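Local structure of alpha-rhamnosidase (Dictyoglomus thermophilum, 6I60) at residues Ser543-Ile548 / Ser553-Asp558. The protein probably hydrolyses alpha-L-rhamnosides, releasing their terminal non-reducing alpha-L-rhamnose residues. Sequence-based numbering, arbitrary orientation.
Sequences SLSDVI and SIYPGD. With AE3 (2-(2-ethoxyethoxy)ethanol), chain H.
The carbonyl oxygen O of I554 accepts two hydrogen bonds from 543-548. D546 N reaches it at 3.2 Å, in the carbonyl plane, while S545 OG arrives from above that plane, 3.1 Å from I554 O. A serine suits this place because a chi1 of -161° swings its OG away from the backbone N to meet the carbonyl, while its CB lies over one face of the Y555 ring. This CH-pi contact puts S545 CB 3.8 Å from the ring centroid, displaced toward the rim; S543 CB lies at the ring edge. Replacing Y555 by an alanine is likely to strip S545 CB of its aromatic cover and leave the carbonyl of A537 without its tyrosine donor. D546 works with both carboxylate oxygens: OD1 takes D558 N at 3.0 Å through its syn lone pair, and OD2 forms a salt bridge with K609 NZ and a hydrogen bond with Y610 OH. G557 lies against D546 OD1 and the carbonyl of L544, where a side chain would probably have little room. One water accepts from both L544 N and G557 N, joining the two backbones. Both segments belong to the long loop between helices 524-535 and 559-562 of the six-hairpin glycosidase domain; D558 is the N-cap of helix 559-562, its OD1 accepting from A560 N, L544 packs on helices 524-535 and 586-599, and P556 rests on F595 of helix 586-599.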
loop_
_atom_site.group_PDB
_atom_site.type_symbol
_atom_site.label_atom_id
_atom_site.label_comp_id
_atom_site.label_asym_id
_atom_site.label_seq_id
_atom_site.Cartn_x
_atom_site.Cartn_y
_atom_site.Cartn_z
ATOM N N SER A 543 -21.432 0.105 -10.493
ATOM C CA SER A 543 -21.341 -0.410 -9.135
ATOM C C SER A 543 -19.928 -0.900 -8.830
ATOM O O SER A 543 -19.142 -1.227 -9.723
ATOM C CB SER A 543 -22.339 -1.549 -8.925
ATOM O OG SER A 543 -23.550 -1.072 -8.368
ATOM N N LEU A 544 -19.614 -0.952 -7.538
ATOM C CA LEU A 544 -18.330 -1.440 -7.059
ATOM C C LEU A 544 -18.554 -2.404 -5.905
ATOM O O LEU A 544 -19.525 -2.283 -5.153
ATOM C CB LEU A 544 -17.420 -0.288 -6.609
ATOM C CG LEU A 544 -16.957 0.671 -7.705
ATOM C CD1 LEU A 544 -16.229 1.867 -7.109
ATOM C CD2 LEU A 544 -16.075 -0.061 -8.694
ATOM N N SER A 545 -17.646 -3.366 -5.772
ATOM C CA SER A 545 -17.720 -4.351 -4.704
ATOM C C SER A 545 -17.080 -3.809 -3.431
ATOM O O SER A 545 -16.165 -2.982 -3.473
ATOM C CB SER A 545 -17.034 -5.652 -5.117
ATOM O OG SER A 545 -17.455 -6.732 -4.302
ATOM N N ASP A 546 -17.577 -4.289 -2.287
ATOM C CA ASP A 546 -17.020 -3.857 -1.010
ATOM C C ASP A 546 -15.611 -4.398 -0.801
ATOM O O ASP A 546 -14.827 -3.801 -0.054
ATOM C CB ASP A 546 -17.934 -4.279 0.139
ATOM C CG ASP A 546 -19.055 -3.288 0.384
ATOM O OD1 ASP A 546 -18.880 -2.096 0.050
ATOM O OD2 ASP A 546 -20.111 -3.697 0.910
ATOM N N VAL A 547 -15.271 -5.517 -1.441
ATOM C CA VAL A 547 -13.910 -6.038 -1.441
ATOM C C VAL A 547 -13.410 -6.085 -2.881
ATOM O O VAL A 547 -14.148 -6.457 -3.801
ATOM C CB VAL A 547 -13.811 -7.422 -0.758
ATOM C CG1 VAL A 547 -14.633 -7.445 0.518
ATOM C CG2 VAL A 547 -14.245 -8.544 -1.683
ATOM N N ILE A 548 -12.167 -5.658 -3.076
ATOM C CA ILE A 548 -11.530 -5.646 -4.391
ATOM C C ILE A 548 -10.128 -6.222 -4.240
ATOM O O ILE A 548 -9.349 -5.727 -3.412
ATOM C CB ILE A 548 -11.482 -4.228 -4.988
ATOM C CG1 ILE A 548 -12.866 -3.574 -4.977
ATOM C CG2 ILE A 548 -10.921 -4.268 -6.399
ATOM C CD1 ILE A 548 -13.813 -4.120 -6.008
ATOM N N SER A 553 -18.106 -11.641 -3.688
ATOM C CA SER A 553 -18.929 -10.726 -4.471
ATOM C C SER A 553 -19.920 -10.031 -3.544
ATOM O O SER A 553 -20.890 -10.643 -3.088
ATOM C CB SER A 553 -19.652 -11.475 -5.587
ATOM O OG SER A 553 -18.882 -11.482 -6.776
ATOM N N ILE A 554 -19.675 -8.756 -3.261
ATOM C CA ILE A 554 -20.582 -7.939 -2.454
ATOM C C ILE A 554 -20.928 -6.714 -3.294
ATOM O O ILE A 554 -20.237 -5.692 -3.268
ATOM C CB ILE A 554 -19.981 -7.553 -1.100
ATOM C CG1 ILE A 554 -19.896 -8.782 -0.196
ATOM C CG2 ILE A 554 -20.838 -6.503 -0.409
ATOM C CD1 ILE A 554 -18.506 -9.329 -0.037
ATOM N N TYR A 555 -22.008 -6.821 -4.065
ATOM C CA TYR A 555 -22.509 -5.746 -4.900
ATOM C C TYR A 555 -23.949 -5.420 -4.525
ATOM O O TYR A 555 -24.745 -6.335 -4.289
ATOM C CB TYR A 555 -22.458 -6.123 -6.387
ATOM C CG TYR A 555 -21.075 -6.206 -6.994
ATOM C CD1 TYR A 555 -20.379 -7.408 -7.025
ATOM C CD2 TYR A 555 -20.480 -5.089 -7.567
ATOM C CE1 TYR A 555 -19.121 -7.492 -7.595
ATOM C CE2 TYR A 555 -19.222 -5.162 -8.140
ATOM C CZ TYR A 555 -18.548 -6.366 -8.152
ATOM O OH TYR A 555 -17.296 -6.444 -8.721
ATOM N N PRO A 556 -24.317 -4.133 -4.454
ATOM C CA PRO A 556 -23.416 -2.990 -4.621
ATOM C C PRO A 556 -22.660 -2.664 -3.340
ATOM O O PRO A 556 -22.855 -3.330 -2.324
ATOM C CB PRO A 556 -24.362 -1.854 -4.997
ATOM C CG PRO A 556 -25.636 -2.202 -4.315
ATOM C CD PRO A 556 -25.717 -3.707 -4.277
ATOM N N GLY A 557 -21.816 -1.641 -3.386
ATOM C CA GLY A 557 -20.963 -1.295 -2.268
ATOM C C GLY A 557 -21.536 -0.185 -1.408
ATOM O O GLY A 557 -22.338 0.628 -1.862
ATOM N N ASP A 558 -21.118 -0.172 -0.146
ATOM C CA ASP A 558 -21.462 0.925 0.742
ATOM C C ASP A 558 -20.804 2.209 0.242
ATOM O O ASP A 558 -19.651 2.182 -0.201
ATOM C CB ASP A 558 -21.007 0.616 2.171
ATOM C CG ASP A 558 -21.574 1.586 3.196
ATOM O OD1 ASP A 558 -21.117 2.749 3.242
ATOM O OD2 ASP A 558 -22.471 1.182 3.965
HETATM C C2 AE3 H . -21.322 -9.668 -10.035
HETATM O O2 AE3 H . -22.588 -9.171 -9.652
HETATM C C3 AE3 H . -23.502 -10.185 -9.286
HETATM C C4 AE3 H . -24.898 -9.593 -9.260
HETATM O O3 AE3 H . -24.882 -8.410 -8.487
HETATM C C5 AE3 H . -26.170 -7.871 -8.268
HETATM C C6 AE3 H . -26.081 -6.773 -7.226
HETATM O O4 AE3 H . -27.392 -6.424 -6.801
HETATM O O HOH W 1 -21.180 0.449 -5.337
#